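Local atomic coordinates of (R)-S-adenosyl-L-methionine hydrolase (Thermus thermophilus, PDB entry 2CW5), a protein that catalyses the hydrolysis of S-adenosyl-L-methionine to adenosine and L-methionine, works as a homotrimer, and lacks chlorinase and fluorinase activity. Residues Ala18-Lys21 / Ala22-Glu26; Val158-Glu161 / Thr162-Arg165; Phe199-Gly203 / Gly204-Pro208. All coordinates share one frame; numbering follows the deposited sequence.

The three contacts follow one another along the chain, each one continuous run. Contact 1 takes in most of helix 16-24 and the residues just after it, beside the mixed sheet in the N-terminal part. Contact 2 is a turn just after strand 157-158, an outermost strand of that sheet. Contact 3 is the hairpin 199-202/205-208 in the antiparallel sheet of the C-terminal part. Centres lie about 28 Å apart for contacts 1 and 2, about 37 Å for 2 and 3, and about 46 Å for 1 and 3. They are thus separate local elements: a helix facing a second subunit, a turn leading from the first sheet toward the second, and a hairpin of the second.

Contact 1 of 3, residues Ala18-Lys21 / Ala22-Glu26; sequences AVVK and AVLAE
Ala18 O accepts the amide of Ala22, N to O 2.8 Å, and starts a run of four consecutive i to i+4 hydrogen bonds. Val23 N reaches Val19 O at 2.9 Å. Leu24 N reaches Val20 O, also at 2.9 Å. Ala25 N closes the run on Lys21 O at 3.0 Å. The first and last bonds are bent alike, near 141° at the hydrogen, and the two between are straighter, at 159°. The amides of residues 22 to 25 are thus paired with the carbonyls of residues 18 to 21, and each donor sits tilted from its carbonyl plane. Glu26 N turns to Val23 O instead.

Side chains lie over the same carbonyls. Val23 has CG1 anti to the backbone N (chi1 173°), which sets CG2 against Val19 O at 3.4 Å. Leu24 rests CG on Val20 O at 3.2 Å. Its CD1 meets CG1 of Val20 one turn back, at 4.3 Å. Val20 and Leu24 face strand 4-8, on Phe6 and Val4. Val19, Val23 and Leu24 also touch helix 133-147, through Arg135, Ala139 and Ala142.

The charged end of Lys21 is served from outside the run. Its chain is extended beyond CG, and NZ forms a salt bridge with OD2 of Asp35 of the same chain. Val34 of a neighbouring subunit packs on Lys21, and Tyr58 of that subunit packs on Ala22. The pattern is that of a mostly apolar alpha-helix, packed on the sheet of its alpha/beta domain and, through other residues, against a second subunit of the trimer.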
loop_
_atom_site.group_PDB
_atom_site.type_symbol
_atom_site.label_atom_id
_atom_site.label_comp_id
_atom_site.label_asym_id
_atom_site.label_seq_id
_atom_site.Cartn_x
_atom_site.Cartn_y
_atom_site.Cartn_z
ATOM N N ALA C 18 1.770 -9.469 -0.732
ATOM C CA ALA C 18 3.113 -9.870 -1.129
ATOM C C ALA C 18 3.287 -11.387 -1.167
ATOM O O ALA C 18 3.982 -11.908 -2.035
ATOM C CB ALA C 18 4.136 -9.255 -0.188
ATOM N N VAL C 19 2.675 -12.092 -0.218
ATOM C CA VAL C 19 2.778 -13.546 -0.181
ATOM C C VAL C 19 2.131 -14.160 -1.424
ATOM O O VAL C 19 2.667 -15.102 -2.012
ATOM C CB VAL C 19 2.120 -14.126 1.092
ATOM C CG1 VAL C 19 2.107 -15.655 1.031
ATOM C CG2 VAL C 19 2.894 -13.669 2.321
ATOM N N VAL C 20 0.985 -13.621 -1.829
ATOM C CA VAL C 20 0.314 -14.116 -3.022
ATOM C C VAL C 20 1.208 -13.866 -4.239
ATOM O O VAL C 20 1.350 -14.726 -5.112
ATOM C CB VAL C 20 -1.050 -13.426 -3.221
ATOM C CG1 VAL C 20 -1.602 -13.753 -4.599
ATOM C CG2 VAL C 20 -2.028 -13.901 -2.144
ATOM N N LYS C 21 1.817 -12.688 -4.296
ATOM C CA LYS C 21 2.712 -12.365 -5.400
ATOM C C LYS C 21 3.926 -13.302 -5.385
ATOM O O LYS C 21 4.453 -13.678 -6.438
ATOM C CB LYS C 21 3.173 -10.909 -5.292
ATOM C CG LYS C 21 2.083 -9.893 -5.587
ATOM C CD LYS C 21 2.631 -8.475 -5.476
ATOM C CE LYS C 21 1.603 -7.448 -5.894
ATOM N NZ LYS C 21 2.134 -6.067 -5.722
ATOM N N ALA C 22 4.369 -13.677 -4.186
ATOM C CA ALA C 22 5.512 -14.576 -4.043
ATOM C C ALA C 22 5.154 -15.962 -4.570
ATOM O O ALA C 22 5.942 -16.581 -5.282
ATOM C CB ALA C 22 5.933 -14.669 -2.576
ATOM N N VAL C 23 3.968 -16.450 -4.218
ATOM C CA VAL C 23 3.538 -17.762 -4.692
ATOM C C VAL C 23 3.386 -17.723 -6.211
ATOM O O VAL C 23 3.771 -18.665 -6.899
ATOM C CB VAL C 23 2.199 -18.196 -4.047
ATOM C CG1 VAL C 23 1.702 -19.484 -4.691
ATOM C CG2 VAL C 23 2.394 -18.416 -2.554
ATOM N N LEU C 24 2.838 -16.627 -6.732
ATOM C CA LEU C 24 2.661 -16.486 -8.178
ATOM C C LEU C 24 4.004 -16.539 -8.899
ATOM O O LEU C 24 4.104 -17.061 -10.008
ATOM C CB LEU C 24 1.965 -15.163 -8.516
ATOM C CG LEU C 24 0.473 -15.019 -8.200
ATOM C CD1 LEU C 24 0.008 -13.618 -8.583
ATOM C CD2 LEU C 24 -0.322 -16.068 -8.959
ATOM N N ALA C 25 5.036 -15.991 -8.269
ATOM C CA ALA C 25 6.368 -15.974 -8.862
ATOM C C ALA C 25 7.060 -17.323 -8.684
ATOM O O ALA C 25 8.143 -17.547 -9.223
ATOM C CB ALA C 25 7.203 -14.865 -8.234
ATOM N N GLU C 26 6.417 -18.205 -7.922
ATOM C CA GLU C 26 6.908 -19.553 -7.633
ATOM C C GLU C 26 8.170 -19.967 -8.387
ATOM O O GLU C 26 8.080 -20.870 -9.249
ATOM C CB GLU C 26 5.793 -20.563 -7.901
ATOM C CG GLU C 26 5.221 -20.493 -9.307
ATOM C CD GLU C 26 3.913 -21.243 -9.437
ATOM O OE1 GLU C 26 3.432 -21.408 -10.578
ATOM O OE2 GLU C 26 3.360 -21.662 -8.395
#

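Contact 2 of 3, residues Val158-Glu161 / Thr162-Arg165; sequences VPVE and TLAR
A short 3-10 turn follows strand 157-158, and Thr162 folds back at its end onto Pro159. Pro159 O takes two hydrogen bonds from this one residue. Thr162 OG1 donates to Pro159 O at 2.6 Å, in the carbonyl plane. Thr162 N donates to Pro159 O at 2.9 Å from above that plane, 53° out of it. The two donors therefore hold the carbonyl from different directions. The hydroxyl gets there because chi1 of 69° puts OG1 between the backbone N and the carbonyl carbon.

The methyl of Thr162 goes to the proline ring. CG2 stands 3.7 Å from Pro159 CB, and the two side chains meet at a slant. Val158 approaches the hydroxyl from its CG2 side, at about a right angle to the Thr162 side chain. OG1 has a further partner, since Arg78 NH2 is hydrogen-bonded to it.

The next bond is again i to i+3, as in a 3-10 turn. Leu163 N donates to Val160 O at 3.0 Å, from 62° above the carbonyl plane. The chain then leaves in an extended form, in the loop that runs on toward strand 175-181.

Val160 O also accepts a hydrogen bond from a water at 2.6 Å. The same water accepts from Arg165 NH1 at 2.9 Å. The guanidinium is thereby tied back to the turn through solvent, with its edge toward Val160 O.

Leu163 is buried. Its CG lies 3.4 Å from Val160 O, and CD1 packs near Val160 CB. Beyond the turn, Leu163 meets Trp100 of helix 99-102 and Ala108 of strand 107-110. Ala164 N is hydrogen-bonded to OD1 of Asp92, which fixes the chain just past the turn.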
loop_
_atom_site.group_PDB
_atom_site.type_symbol
_atom_site.label_atom_id
_atom_site.label_comp_id
_atom_site.label_asym_id
_atom_site.label_seq_id
_atom_site.Cartn_x
_atom_site.Cartn_y
_atom_site.Cartn_z
ATOM N N VAL C 158 -17.901 -26.899 -13.491
ATOM C CA VAL C 158 -19.265 -26.692 -13.030
ATOM C C VAL C 158 -19.997 -25.770 -13.997
ATOM O O VAL C 158 -19.373 -24.977 -14.703
ATOM C CB VAL C 158 -19.295 -26.073 -11.617
ATOM C CG1 VAL C 158 -18.625 -27.014 -10.630
ATOM C CG2 VAL C 158 -18.605 -24.715 -11.623
ATOM N N PRO C 159 -21.335 -25.869 -14.045
ATOM C CA PRO C 159 -22.172 -25.047 -14.929
ATOM C C PRO C 159 -22.079 -23.569 -14.570
ATOM O O PRO C 159 -22.211 -23.210 -13.400
ATOM C CB PRO C 159 -23.576 -25.597 -14.686
ATOM C CG PRO C 159 -23.328 -27.016 -14.244
ATOM C CD PRO C 159 -22.161 -26.844 -13.313
ATOM N N VAL C 160 -21.854 -22.712 -15.563
ATOM C CA VAL C 160 -21.761 -21.280 -15.297
ATOM C C VAL C 160 -23.048 -20.754 -14.682
ATOM O O VAL C 160 -23.039 -19.752 -13.963
ATOM C CB VAL C 160 -21.466 -20.459 -16.578
ATOM C CG1 VAL C 160 -20.044 -20.706 -17.032
ATOM C CG2 VAL C 160 -22.453 -20.822 -17.675
ATOM N N GLU C 161 -24.160 -21.428 -14.960
ATOM C CA GLU C 161 -25.430 -20.985 -14.409
ATOM C C GLU C 161 -25.466 -21.132 -12.891
ATOM O O GLU C 161 -26.301 -20.519 -12.225
ATOM C CB GLU C 161 -26.604 -21.744 -15.045
ATOM C CG GLU C 161 -26.531 -23.261 -14.972
ATOM C CD GLU C 161 -25.844 -23.886 -16.179
ATOM O OE1 GLU C 161 -26.076 -25.091 -16.429
ATOM O OE2 GLU C 161 -25.073 -23.184 -16.874
ATOM N N THR C 162 -24.556 -21.934 -12.341
ATOM C CA THR C 162 -24.507 -22.132 -10.894
ATOM C C THR C 162 -23.690 -21.042 -10.191
ATOM O O THR C 162 -23.693 -20.954 -8.964
ATOM C CB THR C 162 -23.905 -23.509 -10.521
ATOM O OG1 THR C 162 -22.506 -23.535 -10.839
ATOM C CG2 THR C 162 -24.618 -24.625 -11.285
ATOM N N LEU C 163 -22.993 -20.213 -10.964
ATOM C CA LEU C 163 -22.191 -19.137 -10.377
ATOM C C LEU C 163 -23.076 -18.117 -9.664
ATOM O O LEU C 163 -24.178 -17.813 -10.116
ATOM C CB LEU C 163 -21.353 -18.444 -11.459
ATOM C CG LEU C 163 -20.255 -19.315 -12.086
ATOM C CD1 LEU C 163 -19.560 -18.551 -13.204
ATOM C CD2 LEU C 163 -19.245 -19.722 -11.015
ATOM N N ALA C 164 -22.590 -17.590 -8.547
ATOM C CA ALA C 164 -23.351 -16.619 -7.772
ATOM C C ALA C 164 -23.242 -15.206 -8.338
ATOM O O ALA C 164 -22.224 -14.829 -8.913
ATOM C CB ALA C 164 -22.885 -16.637 -6.325
ATOM N N ARG C 165 -24.308 -14.430 -8.177
ATOM C CA ARG C 165 -24.325 -13.053 -8.653
ATOM C C ARG C 165 -25.023 -12.190 -7.616
ATOM O O ARG C 165 -25.940 -12.647 -6.937
ATOM C CB ARG C 165 -25.065 -12.946 -9.997
ATOM C CG ARG C 165 -24.230 -13.319 -11.236
ATOM C CD ARG C 165 -25.046 -13.128 -12.518
ATOM N NE ARG C 165 -24.247 -13.183 -13.749
ATOM C CZ ARG C 165 -23.687 -14.283 -14.249
ATOM N NH1 ARG C 165 -23.822 -15.451 -13.633
ATOM N NH2 ARG C 165 -22.996 -14.215 -15.380
HETATM O O HOH W 1 -23.619 -17.721 -15.419
#

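Contact 3 of 3, residues Phe199-Gly203 / Gly204-Pro208; sequences FVEVG and GRRVP
Phe199 and Pro208 face each other in a non-hydrogen-bonded pair at the open end of the hairpin. Phe199 CE1 meets Pro208 CB at 3.5 Å. With CG beside the backbone N (chi1 -72°), the ring swings over the partner strand. Arg206 lies on the same side of the sheet and bends at chi3. Its NH2 comes over one ring face, 4.0 Å from Phe199 CD2. The guanidinium plane is turned 35° from the ring, and any cation-pi attraction is long and weak at most.

On the other face Val207 and Val200 lie side by side, with Val200 CG1 3.7 Å from Val207 CB. Their backbones exchange two nearly straight bonds. Val200 N gives to Val207 O at 2.7 Å, and Val207 N to Val200 O at 2.8 Å. Ala223 of strand 221-225 packs on both valines.

A type I' turn through Gly203 and Gly204 joins the strands. At its base Val202 and Arg205 exchange two bonds. Glu201, on the Phe199 face, is salt-bridged through OE2 to Arg253 of strand 251-254. Paired amides hold the hairpin. Its three valines make one face largely apolar, with Arg205 at the turn end, and the other carries Phe199, Pro208, Glu201 and Arg206.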
loop_
_atom_site.group_PDB
_atom_site.type_symbol
_atom_site.label_atom_id
_atom_site.label_comp_id
_atom_site.label_asym_id
_atom_site.label_seq_id
_atom_site.Cartn_x
_atom_site.Cartn_y
_atom_site.Cartn_z
ATOM N N PHE C 199 -32.523 16.670 -12.381
ATOM C CA PHE C 199 -32.306 16.503 -10.947
ATOM C C PHE C 199 -32.425 15.036 -10.548
ATOM O O PHE C 199 -33.223 14.287 -11.109
ATOM C CB PHE C 199 -33.336 17.313 -10.157
ATOM C CG PHE C 199 -33.119 18.797 -10.209
ATOM C CD1 PHE C 199 -32.104 19.391 -9.467
ATOM C CD2 PHE C 199 -33.930 19.604 -11.002
ATOM C CE1 PHE C 199 -31.901 20.770 -9.512
ATOM C CE2 PHE C 199 -33.734 20.980 -11.054
ATOM C CZ PHE C 199 -32.718 21.564 -10.307
ATOM N N VAL C 200 -31.620 14.630 -9.576
ATOM C CA VAL C 200 -31.658 13.261 -9.095
ATOM C C VAL C 200 -32.006 13.313 -7.609
ATOM O O VAL C 200 -31.458 14.122 -6.862
ATOM C CB VAL C 200 -30.297 12.549 -9.318
ATOM C CG1 VAL C 200 -29.201 13.223 -8.507
ATOM C CG2 VAL C 200 -30.415 11.090 -8.954
ATOM N N GLU C 201 -32.940 12.469 -7.192
ATOM C CA GLU C 201 -33.359 12.440 -5.804
ATOM C C GLU C 201 -32.796 11.235 -5.063
ATOM O O GLU C 201 -32.980 10.090 -5.478
ATOM C CB GLU C 201 -34.886 12.443 -5.719
ATOM C CG GLU C 201 -35.427 12.389 -4.300
ATOM C CD GLU C 201 -36.930 12.565 -4.244
ATOM O OE1 GLU C 201 -37.415 13.673 -4.570
ATOM O OE2 GLU C 201 -37.627 11.596 -3.876
ATOM N N VAL C 202 -32.099 11.510 -3.968
ATOM C CA VAL C 202 -31.509 10.465 -3.142
ATOM C C VAL C 202 -31.404 10.953 -1.697
ATOM O O VAL C 202 -31.017 12.094 -1.448
ATOM C CB VAL C 202 -30.102 10.069 -3.659
ATOM C CG1 VAL C 202 -29.180 11.274 -3.660
ATOM C CG2 VAL C 202 -29.519 8.954 -2.793
ATOM N N GLY C 203 -31.770 10.089 -0.754
ATOM C CA GLY C 203 -31.702 10.449 0.652
ATOM C C GLY C 203 -32.615 11.598 1.035
ATOM O O GLY C 203 -32.350 12.316 1.999
ATOM N N GLY C 204 -33.694 11.768 0.279
ATOM C CA GLY C 204 -34.636 12.837 0.557
ATOM C C GLY C 204 -34.191 14.181 0.012
ATOM O O GLY C 204 -34.826 15.199 0.277
ATOM N N ARG C 205 -33.103 14.190 -0.755
ATOM C CA ARG C 205 -32.580 15.427 -1.327
ATOM C C ARG C 205 -32.691 15.476 -2.850
ATOM O O ARG C 205 -32.715 14.441 -3.522
ATOM C CB ARG C 205 -31.107 15.604 -0.950
ATOM C CG ARG C 205 -30.809 15.621 0.538
ATOM C CD ARG C 205 -29.310 15.724 0.755
ATOM N NE ARG C 205 -28.926 15.662 2.162
ATOM C CZ ARG C 205 -29.222 16.591 3.063
ATOM N NH1 ARG C 205 -29.914 17.665 2.708
ATOM N NH2 ARG C 205 -28.814 16.451 4.317
ATOM N N ARG C 206 -32.750 16.694 -3.381
ATOM C CA ARG C 206 -32.821 16.923 -4.819
ATOM C C ARG C 206 -31.458 17.451 -5.240
ATOM O O ARG C 206 -31.086 18.575 -4.901
ATOM C CB ARG C 206 -33.902 17.955 -5.150
ATOM C CG ARG C 206 -35.328 17.454 -4.977
ATOM C CD ARG C 206 -36.314 18.617 -4.890
ATOM N NE ARG C 206 -36.310 19.465 -6.081
ATOM C CZ ARG C 206 -36.858 19.130 -7.246
ATOM N NH1 ARG C 206 -37.463 17.958 -7.387
ATOM N NH2 ARG C 206 -36.802 19.972 -8.272
ATOM N N VAL C 207 -30.708 16.635 -5.971
ATOM C CA VAL C 207 -29.376 17.018 -6.420
ATOM C C VAL C 207 -29.359 17.315 -7.917
ATOM O O VAL C 207 -29.832 16.516 -8.723
ATOM C CB VAL C 207 -28.359 15.898 -6.107
ATOM C CG1 VAL C 207 -26.973 16.286 -6.597
ATOM C CG2 VAL C 207 -28.341 15.626 -4.602
ATOM N N PRO C 208 -28.819 18.480 -8.307
ATOM C CA PRO C 208 -28.758 18.847 -9.723
ATOM C C PRO C 208 -27.686 18.072 -10.483
ATOM O O PRO C 208 -26.605 17.804 -9.959
ATOM C CB PRO C 208 -28.460 20.342 -9.675
ATOM C CG PRO C 208 -27.586 20.451 -8.466
ATOM C CD PRO C 208 -28.319 19.581 -7.462
#